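Local coordinates for protein N2152 (Neocallimastix frontalis, PDB 5U22) that probably hydrolyses several rare arabinosyl substrates, as a family 39 glycoside hydrolase with a TIM barrel and a beta sandwich, at residues K56-P61 against T297-G302; G256-S261 against E374-K379; G302-K307 against N386-I391; V405-T410 against S414-Y419. All blocks are in the same frame, centred on the assembly; numbering follows the deposited sequence.

Contact 1 of 4, residues K56-P61 against T297-G302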
loop_
_atom_site.group_PDB
_atom_site.type_symbol
_atom_site.label_atom_id
_atom_site.label_comp_id
_atom_site.label_asym_id
_atom_site.label_seq_id
_atom_site.Cartn_x
_atom_site.Cartn_y
_atom_site.Cartn_z
ATOM N N LYS A 56 -17.831 -7.488 -7.603
ATOM C CA LYS A 56 -17.399 -7.512 -8.994
ATOM C C LYS A 56 -17.195 -6.118 -9.568
ATOM O O LYS A 56 -16.336 -5.936 -10.442
ATOM C CB LYS A 56 -18.409 -8.282 -9.848
ATOM C CG LYS A 56 -18.579 -9.744 -9.437
ATOM C CD LYS A 56 -19.540 -10.486 -10.379
ATOM C CE LYS A 56 -19.788 -11.909 -9.906
ATOM N NZ LYS A 56 -18.550 -12.721 -9.943
ATOM N N SER A 57 -17.992 -5.135 -9.132
ATOM C CA SER A 57 -17.870 -3.787 -9.673
ATOM C C SER A 57 -16.847 -2.945 -8.935
ATOM O O SER A 57 -16.197 -2.096 -9.557
ATOM C CB SER A 57 -19.209 -3.045 -9.628
ATOM O OG SER A 57 -20.198 -3.713 -10.382
ATOM N N LEU A 58 -16.701 -3.159 -7.629
ATOM C CA LEU A 58 -15.947 -2.251 -6.780
ATOM C C LEU A 58 -14.611 -2.801 -6.293
ATOM O O LEU A 58 -13.695 -2.015 -6.064
ATOM C CB LEU A 58 -16.808 -1.840 -5.576
ATOM C CG LEU A 58 -18.133 -1.157 -5.953
ATOM C CD1 LEU A 58 -18.947 -0.808 -4.705
ATOM C CD2 LEU A 58 -17.885 0.081 -6.795
ATOM N N VAL A 59 -14.459 -4.118 -6.148
ATOM C CA VAL A 59 -13.212 -4.687 -5.639
ATOM C C VAL A 59 -12.423 -5.333 -6.766
ATOM O O VAL A 59 -11.252 -5.000 -6.997
ATOM C CB VAL A 59 -13.491 -5.708 -4.521
ATOM C CG1 VAL A 59 -12.190 -6.246 -3.962
ATOM C CG2 VAL A 59 -14.351 -5.080 -3.422
ATOM N N ALA A 60 -13.057 -6.271 -7.461
ATOM C CA ALA A 60 -12.391 -6.990 -8.543
ATOM C C ALA A 60 -11.664 -6.090 -9.541
ATOM O O ALA A 60 -10.544 -6.451 -9.946
ATOM C CB ALA A 60 -13.415 -7.875 -9.277
ATOM N N PRO A 61 -12.209 -4.949 -9.980
ATOM C CA PRO A 61 -11.506 -4.155 -11.004
ATOM C C PRO A 61 -10.218 -3.523 -10.534
ATOM O O PRO A 61 -9.452 -3.032 -11.373
ATOM C CB PRO A 61 -12.526 -3.074 -11.373
ATOM C CG PRO A 61 -13.846 -3.683 -11.012
ATOM C CD PRO A 61 -13.560 -4.408 -9.737
ATOM N N THR A 297 -21.471 2.460 -1.352
ATOM C CA THR A 297 -21.901 1.965 -2.649
ATOM C C THR A 297 -21.361 2.745 -3.836
ATOM O O THR A 297 -21.484 2.263 -4.969
ATOM C CB THR A 297 -23.436 1.987 -2.736
ATOM O OG1 THR A 297 -23.898 3.336 -2.556
ATOM C CG2 THR A 297 -24.042 1.085 -1.666
ATOM N N GLN A 298 -20.782 3.922 -3.626
ATOM C CA GLN A 298 -20.388 4.800 -4.718
ATOM C C GLN A 298 -18.879 4.989 -4.748
ATOM O O GLN A 298 -18.247 5.162 -3.702
ATOM C CB GLN A 298 -21.060 6.164 -4.596
ATOM C CG GLN A 298 -22.575 6.114 -4.661
ATOM C CD GLN A 298 -23.192 7.356 -4.092
ATOM O OE1 GLN A 298 -23.156 7.590 -2.879
ATOM N NE2 GLN A 298 -23.761 8.173 -4.961
ATOM N N LYS A 299 -18.323 4.999 -5.957
ATOM C CA LYS A 299 -16.900 5.257 -6.140
ATOM C C LYS A 299 -16.560 6.698 -5.785
ATOM O O LYS A 299 -17.317 7.625 -6.088
ATOM C CB LYS A 299 -16.499 4.989 -7.592
ATOM C CG LYS A 299 -16.664 3.539 -8.050
ATOM C CD LYS A 299 -16.578 3.450 -9.558
ATOM C CE LYS A 299 -16.794 2.021 -10.037
ATOM N NZ LYS A 299 -16.638 1.897 -11.519
ATOM N N GLY A 300 -15.410 6.891 -5.140
ATOM C CA GLY A 300 -14.811 8.201 -5.016
ATOM C C GLY A 300 -13.719 8.388 -6.060
ATOM O O GLY A 300 -13.400 7.485 -6.833
ATOM N N ALA A 301 -13.150 9.599 -6.074
ATOM C CA ALA A 301 -12.079 9.903 -7.021
ATOM C C ALA A 301 -10.941 8.896 -6.916
ATOM O O ALA A 301 -10.408 8.449 -7.934
ATOM C CB ALA A 301 -11.547 11.319 -6.785
ATOM N N GLY A 302 -10.567 8.523 -5.691
ATOM C CA GLY A 302 -9.438 7.625 -5.508
ATOM C C GLY A 302 -9.636 6.269 -6.153
ATOM O O GLY A 302 -8.672 5.645 -6.597
HETATM O O HOH W 1 -16.839 -0.921 -11.848
#

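Contact 2 of 4, residues G256-S261 against E374-K379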
loop_
_atom_site.group_PDB
_atom_site.type_symbol
_atom_site.label_atom_id
_atom_site.label_comp_id
_atom_site.label_asym_id
_atom_site.label_seq_id
_atom_site.Cartn_x
_atom_site.Cartn_y
_atom_site.Cartn_z
ATOM N N GLY A 256 -7.035 8.099 0.598
ATOM C CA GLY A 256 -7.687 7.837 -0.671
ATOM C C GLY A 256 -7.707 8.979 -1.669
ATOM O O GLY A 256 -8.360 8.854 -2.709
ATOM N N GLN A 257 -7.022 10.086 -1.408
ATOM C CA GLN A 257 -7.006 11.172 -2.391
ATOM C C GLN A 257 -6.045 10.838 -3.526
ATOM O O GLN A 257 -4.909 10.423 -3.263
ATOM C CB GLN A 257 -6.587 12.493 -1.736
ATOM C CG GLN A 257 -6.569 13.689 -2.703
ATOM C CD GLN A 257 -5.675 14.809 -2.219
ATOM O OE1 GLN A 257 -4.454 14.659 -2.176
ATOM N NE2 GLN A 257 -6.277 15.945 -1.843
ATOM N N PRO A 258 -6.443 11.034 -4.790
ATOM C CA PRO A 258 -5.526 10.707 -5.903
ATOM C C PRO A 258 -4.164 11.389 -5.822
ATOM O O PRO A 258 -3.136 10.718 -5.947
ATOM C CB PRO A 258 -6.316 11.151 -7.142
ATOM C CG PRO A 258 -7.775 11.117 -6.703
ATOM C CD PRO A 258 -7.738 11.554 -5.260
ATOM N N GLY A 259 -4.128 12.706 -5.618
ATOM C CA GLY A 259 -2.853 13.409 -5.618
ATOM C C GLY A 259 -1.910 12.908 -4.541
ATOM O O GLY A 259 -0.756 12.562 -4.812
ATOM N N SER A 260 -2.396 12.839 -3.305
ATOM C CA SER A 260 -1.562 12.336 -2.219
ATOM C C SER A 260 -1.096 10.917 -2.507
ATOM O O SER A 260 0.094 10.597 -2.367
ATOM C CB SER A 260 -2.336 12.383 -0.907
ATOM O OG SER A 260 -1.626 11.670 0.088
ATOM N N SER A 261 -2.026 10.063 -2.942
ATOM C CA SER A 261 -1.742 8.640 -3.115
ATOM C C SER A 261 -0.675 8.403 -4.169
ATOM O O SER A 261 0.133 7.474 -4.042
ATOM C CB SER A 261 -3.029 7.900 -3.482
ATOM O OG SER A 261 -4.032 8.129 -2.501
ATOM N N GLU A 374 -5.120 12.333 -19.072
ATOM C CA GLU A 374 -6.367 12.375 -18.318
ATOM C C GLU A 374 -6.123 12.868 -16.897
ATOM O O GLU A 374 -5.007 12.803 -16.374
ATOM C CB GLU A 374 -7.034 10.999 -18.228
ATOM C CG GLU A 374 -7.200 10.291 -19.530
ATOM C CD GLU A 374 -7.714 8.882 -19.323
ATOM O OE1 GLU A 374 -8.888 8.746 -18.936
ATOM O OE2 GLU A 374 -6.938 7.924 -19.513
ATOM N N LYS A 375 -7.201 13.328 -16.259
ATOM C CA LYS A 375 -7.162 13.694 -14.849
ATOM C C LYS A 375 -8.381 13.139 -14.132
ATOM O O LYS A 375 -9.443 12.936 -14.730
ATOM C CB LYS A 375 -7.101 15.212 -14.645
ATOM C CG LYS A 375 -8.336 15.967 -15.123
ATOM C CD LYS A 375 -8.195 17.450 -14.817
ATOM C CE LYS A 375 -9.280 18.286 -15.504
ATOM N NZ LYS A 375 -10.638 17.939 -15.022
ATOM N N ILE A 376 -8.218 12.897 -12.837
ATOM C CA ILE A 376 -9.331 12.548 -11.967
ATOM C C ILE A 376 -9.343 13.593 -10.863
ATOM O O ILE A 376 -8.370 13.725 -10.111
ATOM C CB ILE A 376 -9.222 11.118 -11.415
ATOM C CG1 ILE A 376 -10.412 10.816 -10.503
ATOM C CG2 ILE A 376 -7.871 10.855 -10.701
ATOM C CD1 ILE A 376 -11.703 10.661 -11.280
ATOM N N ASP A 377 -10.409 14.382 -10.804
ATOM C CA ASP A 377 -10.450 15.470 -9.841
ATOM C C ASP A 377 -11.024 14.987 -8.514
ATOM O O ASP A 377 -11.779 14.014 -8.448
ATOM C CB ASP A 377 -11.273 16.649 -10.371
ATOM C CG ASP A 377 -10.605 17.347 -11.539
ATOM O OD1 ASP A 377 -9.360 17.288 -11.637
ATOM O OD2 ASP A 377 -11.326 17.951 -12.358
ATOM N N TRP A 378 -10.671 15.702 -7.451
ATOM C CA TRP A 378 -11.061 15.334 -6.097
ATOM C C TRP A 378 -11.594 16.556 -5.370
ATOM O O TRP A 378 -10.990 17.630 -5.448
ATOM C CB TRP A 378 -9.855 14.752 -5.366
ATOM C CG TRP A 378 -9.979 14.542 -3.904
ATOM C CD1 TRP A 378 -10.296 13.373 -3.269
ATOM C CD2 TRP A 378 -9.712 15.502 -2.871
ATOM N NE1 TRP A 378 -10.254 13.552 -1.902
ATOM C CE2 TRP A 378 -9.901 14.847 -1.635
ATOM C CE3 TRP A 378 -9.344 16.848 -2.869
ATOM C CZ2 TRP A 378 -9.735 15.496 -0.416
ATOM C CZ3 TRP A 378 -9.177 17.491 -1.653
ATOM C CH2 TRP A 378 -9.378 16.815 -0.447
ATOM N N LYS A 379 -12.734 16.393 -4.689
ATOM C CA LYS A 379 -13.290 17.386 -3.776
ATOM C C LYS A 379 -13.146 16.971 -2.322
ATOM O O LYS A 379 -12.748 17.778 -1.473
ATOM C CB LYS A 379 -14.776 17.623 -4.089
ATOM C CG LYS A 379 -15.047 18.161 -5.481
ATOM C CD LYS A 379 -15.529 19.593 -5.433
ATOM C CE LYS A 379 -15.758 20.132 -6.834
ATOM N NZ LYS A 379 -16.535 19.170 -7.682
#

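Contact 3 of 4, residues G302-K307 against N386-I391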
loop_
_atom_site.group_PDB
_atom_site.type_symbol
_atom_site.label_atom_id
_atom_site.label_comp_id
_atom_site.label_asym_id
_atom_site.label_seq_id
_atom_site.Cartn_x
_atom_site.Cartn_y
_atom_site.Cartn_z
ATOM N N GLY A 302 -10.567 8.523 -5.691
ATOM C CA GLY A 302 -9.438 7.625 -5.508
ATOM C C GLY A 302 -9.636 6.269 -6.153
ATOM O O GLY A 302 -8.672 5.645 -6.597
ATOM N N TRP A 303 -10.879 5.789 -6.209
ATOM C CA TRP A 303 -11.137 4.516 -6.873
ATOM C C TRP A 303 -10.599 4.545 -8.294
ATOM O O TRP A 303 -9.905 3.625 -8.736
ATOM C CB TRP A 303 -12.632 4.213 -6.876
ATOM C CG TRP A 303 -12.929 2.808 -7.285
ATOM C CD1 TRP A 303 -13.115 1.738 -6.455
ATOM C CD2 TRP A 303 -13.081 2.312 -8.624
ATOM N NE1 TRP A 303 -13.369 0.610 -7.196
ATOM C CE2 TRP A 303 -13.354 0.936 -8.529
ATOM C CE3 TRP A 303 -13.016 2.900 -9.895
ATOM C CZ2 TRP A 303 -13.553 0.128 -9.661
ATOM C CZ3 TRP A 303 -13.214 2.095 -11.020
ATOM C CH2 TRP A 303 -13.482 0.724 -10.890
ATOM N N TYR A 304 -10.878 5.629 -9.015
ATOM C CA TYR A 304 -10.451 5.712 -10.405
ATOM C C TYR A 304 -8.932 5.805 -10.525
ATOM O O TYR A 304 -8.348 5.227 -11.452
ATOM C CB TYR A 304 -11.135 6.896 -11.080
ATOM C CG TYR A 304 -12.614 6.660 -11.289
ATOM C CD1 TYR A 304 -13.553 7.137 -10.378
ATOM C CD2 TYR A 304 -13.067 5.942 -12.395
ATOM C CE1 TYR A 304 -14.918 6.909 -10.572
ATOM C CE2 TYR A 304 -14.430 5.715 -12.593
ATOM C CZ TYR A 304 -15.341 6.208 -11.682
ATOM O OH TYR A 304 -16.684 5.967 -11.892
ATOM N N PHE A 305 -8.269 6.511 -9.595
ATOM C CA PHE A 305 -6.810 6.554 -9.633
ATOM C C PHE A 305 -6.219 5.170 -9.381
ATOM O O PHE A 305 -5.316 4.733 -10.107
ATOM C CB PHE A 305 -6.246 7.580 -8.631
ATOM C CG PHE A 305 -4.789 7.905 -8.866
ATOM C CD1 PHE A 305 -4.407 8.722 -9.927
ATOM C CD2 PHE A 305 -3.799 7.377 -8.048
ATOM C CE1 PHE A 305 -3.072 9.006 -10.162
ATOM C CE2 PHE A 305 -2.457 7.665 -8.271
ATOM C CZ PHE A 305 -2.095 8.473 -9.337
ATOM N N TYR A 306 -6.741 4.445 -8.384
ATOM C CA TYR A 306 -6.227 3.109 -8.117
ATOM C C TYR A 306 -6.608 2.120 -9.215
ATOM O O TYR A 306 -5.913 1.117 -9.398
ATOM C CB TYR A 306 -6.698 2.642 -6.733
ATOM C CG TYR A 306 -5.798 3.179 -5.632
ATOM C CD1 TYR A 306 -5.888 4.503 -5.206
ATOM C CD2 TYR A 306 -4.834 2.369 -5.048
ATOM C CE1 TYR A 306 -5.045 4.990 -4.208
ATOM C CE2 TYR A 306 -3.998 2.841 -4.053
ATOM C CZ TYR A 306 -4.101 4.147 -3.638
ATOM O OH TYR A 306 -3.260 4.581 -2.637
ATOM N N LYS A 307 -7.683 2.387 -9.961
ATOM C CA LYS A 307 -7.994 1.549 -11.116
ATOM C C LYS A 307 -6.927 1.703 -12.196
ATOM O O LYS A 307 -6.469 0.707 -12.776
ATOM C CB LYS A 307 -9.385 1.904 -11.648
ATOM C CG LYS A 307 -9.745 1.243 -12.988
ATOM C CD LYS A 307 -10.069 -0.226 -12.835
ATOM C CE LYS A 307 -10.503 -0.842 -14.181
ATOM N NZ LYS A 307 -10.186 -2.285 -14.241
ATOM N N ASN A 386 -17.780 10.486 -10.975
ATOM C CA ASN A 386 -18.200 9.807 -12.192
ATOM C C ASN A 386 -17.022 9.415 -13.059
ATOM O O ASN A 386 -17.219 8.860 -14.146
ATOM C CB ASN A 386 -19.167 10.679 -12.994
ATOM C CG ASN A 386 -20.439 10.956 -12.238
ATOM O OD1 ASN A 386 -21.067 10.034 -11.714
ATOM N ND2 ASN A 386 -20.814 12.234 -12.143
ATOM N N GLY A 387 -15.807 9.679 -12.602
ATOM C CA GLY A 387 -14.640 9.218 -13.308
ATOM C C GLY A 387 -13.824 10.337 -13.924
ATOM O O GLY A 387 -14.100 11.531 -13.756
ATOM N N PRO A 388 -12.791 9.956 -14.658
ATOM C CA PRO A 388 -11.803 10.929 -15.127
ATOM C C PRO A 388 -12.306 11.736 -16.314
ATOM O O PRO A 388 -13.342 11.449 -16.915
ATOM C CB PRO A 388 -10.618 10.050 -15.530
ATOM C CG PRO A 388 -11.218 8.763 -15.882
ATOM C CD PRO A 388 -12.386 8.571 -14.955
ATOM N N ASN A 389 -11.526 12.763 -16.646
ATOM C CA ASN A 389 -11.756 13.613 -17.802
ATOM C C ASN A 389 -10.518 13.581 -18.681
ATOM O O ASN A 389 -9.393 13.561 -18.180
ATOM C CB ASN A 389 -12.053 15.051 -17.373
ATOM C CG ASN A 389 -12.978 15.114 -16.174
ATOM O OD1 ASN A 389 -12.570 15.485 -15.070
ATOM N ND2 ASN A 389 -14.227 14.728 -16.381
ATOM N N THR A 390 -10.722 13.583 -19.991
ATOM C CA THR A 390 -9.603 13.650 -20.914
ATOM C C THR A 390 -9.224 15.115 -21.121
ATOM O O THR A 390 -10.021 15.899 -21.641
ATOM C CB THR A 390 -9.957 12.964 -22.228
ATOM O OG1 THR A 390 -10.275 11.598 -21.951
ATOM C CG2 THR A 390 -8.758 12.998 -23.176
ATOM N N ILE A 391 -8.021 15.488 -20.681
ATOM C CA ILE A 391 -7.531 16.851 -20.889
ATOM C C ILE A 391 -7.276 17.105 -22.370
ATOM O O ILE A 391 -7.777 18.075 -22.948
ATOM C CB ILE A 391 -6.258 17.093 -20.060
ATOM C CG1 ILE A 391 -6.508 16.775 -18.583
ATOM C CG2 ILE A 391 -5.770 18.525 -20.243
ATOM C CD1 ILE A 391 -5.283 16.994 -17.712
#

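Contact 4 of 4, residues V405-T410 against S414-Y419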
loop_
_atom_site.group_PDB
_atom_site.type_symbol
_atom_site.label_atom_id
_atom_site.label_comp_id
_atom_site.label_asym_id
_atom_site.label_seq_id
_atom_site.Cartn_x
_atom_site.Cartn_y
_atom_site.Cartn_z
ATOM N N VAL A 405 5.746 16.035 -22.416
ATOM C CA VAL A 405 4.301 16.243 -22.396
ATOM C C VAL A 405 4.005 17.296 -21.331
ATOM O O VAL A 405 4.331 17.098 -20.152
ATOM C CB VAL A 405 3.558 14.924 -22.118
ATOM C CG1 VAL A 405 2.055 15.150 -22.003
ATOM C CG2 VAL A 405 3.847 13.903 -23.217
ATOM N N ASP A 406 3.418 18.426 -21.741
ATOM C CA ASP A 406 3.120 19.529 -20.827
ATOM C C ASP A 406 1.660 19.508 -20.384
ATOM O O ASP A 406 0.757 19.311 -21.201
ATOM C CB ASP A 406 3.393 20.887 -21.479
ATOM C CG ASP A 406 4.801 21.020 -22.000
ATOM O OD1 ASP A 406 5.733 20.551 -21.331
ATOM O OD2 ASP A 406 4.973 21.599 -23.090
ATOM N N LEU A 407 1.433 19.751 -19.090
ATOM C CA LEU A 407 0.097 19.942 -18.536
ATOM C C LEU A 407 0.029 21.310 -17.876
ATOM O O LEU A 407 0.871 21.629 -17.031
ATOM C CB LEU A 407 -0.262 18.871 -17.507
ATOM C CG LEU A 407 -0.593 17.454 -17.966
ATOM C CD1 LEU A 407 0.644 16.750 -18.496
ATOM C CD2 LEU A 407 -1.181 16.692 -16.778
ATOM N N SER A 408 -0.982 22.098 -18.241
ATOM C CA SER A 408 -1.198 23.417 -17.661
ATOM C C SER A 408 -2.274 23.370 -16.580
ATOM O O SER A 408 -3.122 22.475 -16.547
ATOM C CB SER A 408 -1.602 24.423 -18.742
ATOM O OG SER A 408 -0.463 24.855 -19.451
ATOM N N GLY A 409 -2.214 24.352 -15.677
ATOM C CA GLY A 409 -3.225 24.526 -14.652
ATOM C C GLY A 409 -3.446 23.302 -13.788
ATOM O O GLY A 409 -4.587 22.875 -13.600
ATOM N N THR A 410 -2.364 22.721 -13.270
ATOM C CA THR A 410 -2.442 21.535 -12.435
ATOM C C THR A 410 -2.596 21.927 -10.973
ATOM O O THR A 410 -2.252 23.036 -10.562
ATOM C CB THR A 410 -1.200 20.664 -12.607
ATOM O OG1 THR A 410 -0.027 21.470 -12.421
ATOM C CG2 THR A 410 -1.175 20.037 -14.004
ATOM N N SER A 414 -5.730 16.482 -7.632
ATOM C CA SER A 414 -6.081 15.636 -8.768
ATOM C C SER A 414 -5.047 14.530 -8.975
ATOM O O SER A 414 -3.874 14.657 -8.604
ATOM C CB SER A 414 -6.167 16.480 -10.045
ATOM O OG SER A 414 -7.278 17.364 -10.034
ATOM N N GLY A 415 -5.491 13.441 -9.593
ATOM C CA GLY A 415 -4.587 12.429 -10.121
ATOM C C GLY A 415 -4.479 12.609 -11.627
ATOM O O GLY A 415 -5.449 12.981 -12.285
ATOM N N TYR A 416 -3.292 12.347 -12.166
ATOM C CA TYR A 416 -3.055 12.507 -13.597
ATOM C C TYR A 416 -2.529 11.219 -14.205
ATOM O O TYR A 416 -1.839 10.443 -13.545
ATOM C CB TYR A 416 -2.066 13.638 -13.867
ATOM C CG TYR A 416 -2.565 14.973 -13.349
ATOM C CD1 TYR A 416 -3.504 15.711 -14.060
ATOM C CD2 TYR A 416 -2.105 15.486 -12.148
ATOM C CE1 TYR A 416 -3.958 16.933 -13.588
ATOM C CE2 TYR A 416 -2.565 16.689 -11.669
ATOM C CZ TYR A 416 -3.481 17.411 -12.395
ATOM O OH TYR A 416 -3.937 18.612 -11.903
ATOM N N ARG A 417 -2.853 10.994 -15.483
ATOM C CA ARG A 417 -2.258 9.873 -16.203
ATOM C C ARG A 417 -1.866 10.310 -17.603
ATOM O O ARG A 417 -2.616 11.031 -18.271
ATOM C CB ARG A 417 -3.194 8.659 -16.307
ATOM C CG ARG A 417 -2.517 7.468 -16.980
ATOM C CD ARG A 417 -3.323 6.167 -16.906
ATOM N NE ARG A 417 -4.542 6.187 -17.723
ATOM C CZ ARG A 417 -5.301 5.118 -17.956
ATOM N NH1 ARG A 417 -4.974 3.928 -17.448
ATOM N NH2 ARG A 417 -6.387 5.237 -18.704
ATOM N N ILE A 418 -0.687 9.873 -18.045
ATOM C CA ILE A 418 -0.299 9.957 -19.449
ATOM C C ILE A 418 -0.229 8.531 -19.977
ATOM O O ILE A 418 0.511 7.702 -19.436
ATOM C CB ILE A 418 1.036 10.694 -19.621
ATOM C CG1 ILE A 418 0.848 12.160 -19.249
ATOM C CG2 ILE A 418 1.537 10.558 -21.062
ATOM C CD1 ILE A 418 2.132 12.893 -19.004
ATOM N N TYR A 419 -1.026 8.234 -21.004
ATOM C CA TYR A 419 -1.146 6.888 -21.558
ATOM C C TYR A 419 -0.696 6.936 -23.009
ATOM O O TYR A 419 -1.298 7.651 -23.819
ATOM C CB TYR A 419 -2.592 6.394 -21.456
ATOM C CG TYR A 419 -2.772 4.890 -21.517
ATOM C CD1 TYR A 419 -2.708 4.119 -20.360
ATOM C CD2 TYR A 419 -3.045 4.250 -22.718
ATOM C CE1 TYR A 419 -2.888 2.743 -20.403
ATOM C CE2 TYR A 419 -3.222 2.861 -22.773
ATOM C CZ TYR A 419 -3.143 2.119 -21.611
ATOM O OH TYR A 419 -3.328 0.748 -21.641
HETATM O O HOH W 2 -5.764 19.815 -13.228
#

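Contact 1 of 4, residues K56-P61 against T297-G302
L58 and K299 make the close-packed part of this contact. The leucine's CD2 methyl rests on the aliphatic shaft of the lysine, 3.9 Å from K299 CG, and the shaft runs on past the same methyl as far as CE. Extended beyond CG (chi3 -178°), the lysine offers a flank of methylenes, which suits a residue that must cover a buried leucine and still take its amine outward. The other leucine methyl, CD1, lies 4.0 Å from T297 O, a plain van der Waals approach.

Toward solvent the fit is looser and polar. No direct hydrogen bond joins the segments; instead one water donates to S57 O at 2.7 Å and accepts from K299 NZ at 2.8 Å. It thereby links a carbonyl of helix 55-58 to the ammonium group. S57 turns its own hydroxyl elsewhere, to D54.

W303 lies beside both halves: its indole NE1 bonds to L58 O and its ring makes a cation-pi contact with K299. The contact thus sets helix 55-58, which precedes barrel strand 66-70, against the loop that follows strand 275-278 and leads into helix 301-310.

Contact 2 of 4, residues G256-S261 against E374-K379
Q257 stands over one face of the W378 indole, its chain crossing the ring system at about a right angle. Its CG sits above the five-membered ring, 3.5 Å from the centroid and only 4° off the normal, a CH-pi contact. Farther along the chain the amide nitrogen hangs over the six-membered ring toward its rim, with NE2 3.3 Å from W378 CZ3. The amide plane is turned 88° from the indole, so the amide stands upright on the ring instead of stacking flat. With its CG opposite the backbone nitrogen (chi1 169°), the tryptophan carries its indole in under the glutamine.

The other end of the same amide is fixed: Q257 OE1 accepts from S260 N at 3.0 Å, in the carbonyl plane and on a lone pair. Q257 O is gripped twice. S261 OG donates to Q257 O at 2.6 Å from above the carbonyl plane, and the backbone N-H of S261 is the second donor. P258, whose nitrogen has no hydrogen to give, suits the first turn of the helix; its CD meets W378 CD1 at 3.7 Å, and its CB meets I376 CG2 at 3.9 Å. Were W378 replaced by a serine, the glutamine chain would probably lose its flat cover, and its amide would be freer to turn away from S260 N.

This is a helix N-cap, with Q257 as the capping residue, built into a domain interface: helix 258-270 of the TIM barrel begins against the end of strand 368-376 of the beta sandwich.

Contact 3 of 4, residues G302-K307 against N386-I391
Within the two segments the shortest polar bond, K307 N to W303 O at 2.8 Å, belongs to the helix that presents Y304 to G387, and the contact itself is made without any hydrogen bond between the segments. The Y304 ring lies flat against the backbone at G387, whose CA is centred over one face, 3.4 Å from the ring centroid and 7° off the normal. This is a CH-pi contact in which a backbone carbon takes the place of a side chain. Over the opposite face comes W303, edge on, with its CE3 3.9 Å above the plane, so the phenol is held between indole and main chain.

Only glycine sits comfortably at G387: with phi at 112° a CB would run into the carbonyl oxygen of the residue before, press on Y304 CE2 and collide with P388. P388 then adds an apolar corner: its CD reaches Y304 CD2 at 3.7 Å, the proline crossing the tyrosine at about a right angle. At the far end of the ring, Y304 OH lies 3.7 Å from N386 C, while the shaft of K299 and the side chain of I376 also touch the tyrosine. G387 N has its own mate in S385 OG.

A large flat ring thus joins helix 301-310 to the approach to strand 389-397 at the surface. Because dispersion and weak CH-pi attraction do the work, the contact depends on close fit and on the missing side chain of G387 more than on charge or directed bonds.

Contact 4 of 4, residues V405-T410 against S414-Y419
I418 and V405 meet tip to tip across the sandwich, I418 CD1 coming to 3.8 Å from V405 CG1. That end methyl is a bump that beds between two neighbours on the facing strand, since L407 CD1 also lies 4.2 Å from I418 CD1. With CG1 beside its backbone nitrogen and the chain extended beyond (chi2 164°), the isoleucine reaches far enough to cross the gap. L407 divides its branches: while CD1 flanks I418, CD2 settles obliquely against the Y416 ring, 3.7 Å from CD1 of the tyrosine. Leucine's fork is well shaped to fill the hollow between an aliphatic and an aromatic neighbour.

Y416 slides past L407 and reaches the turn beyond it, where its OH lies 3.3 Å from T410 CA and the T410 methyl CG2 leans on the ring at CZ. The phenol oxygen takes a hydrogen bond from N411 N and pairs with a water 2.6 Å from Y416 OH, lying at the ring edge; that water gives only a weak bond to G409 O. T410 sends its own hydroxyl to N350. A valine in place of Y416 would probably leave a gap beside L407 and T410 and deprive N411 N of its partner.

The two strand segments run at 152° with axes 10.1 Å apart, too far for backbone pairing, so they form a beta arch whose strands meet through side chains. Its chemistry is divided accordingly: hydrocarbon fills the interior, and the tyrosine that spans the gap carries its hydroxyl to the turn, where backbone and water can satisfy it.

In the fold
Contact 4 lies inside the beta sandwich and is mostly hydrocarbon, with one phenol oxygen at its end; contact 2, also buried, joins barrel to sandwich and adds a capped helix start. Contact 1 is half buried and contact 3 lies at the surface, one finished by a water bridge, the other by a ring on a glycine. Helix 301-310 serves both of these: they share G302, and P61 O bonds to K307 NZ. Strand 368-376 links the rest, since K375 O bonds to N389 N toward contact 3 and I376 N to G415 O toward contact 4. A301 packs on P258, bringing contact 1 against contact 2, whereas contacts 1 and 4 do not touch.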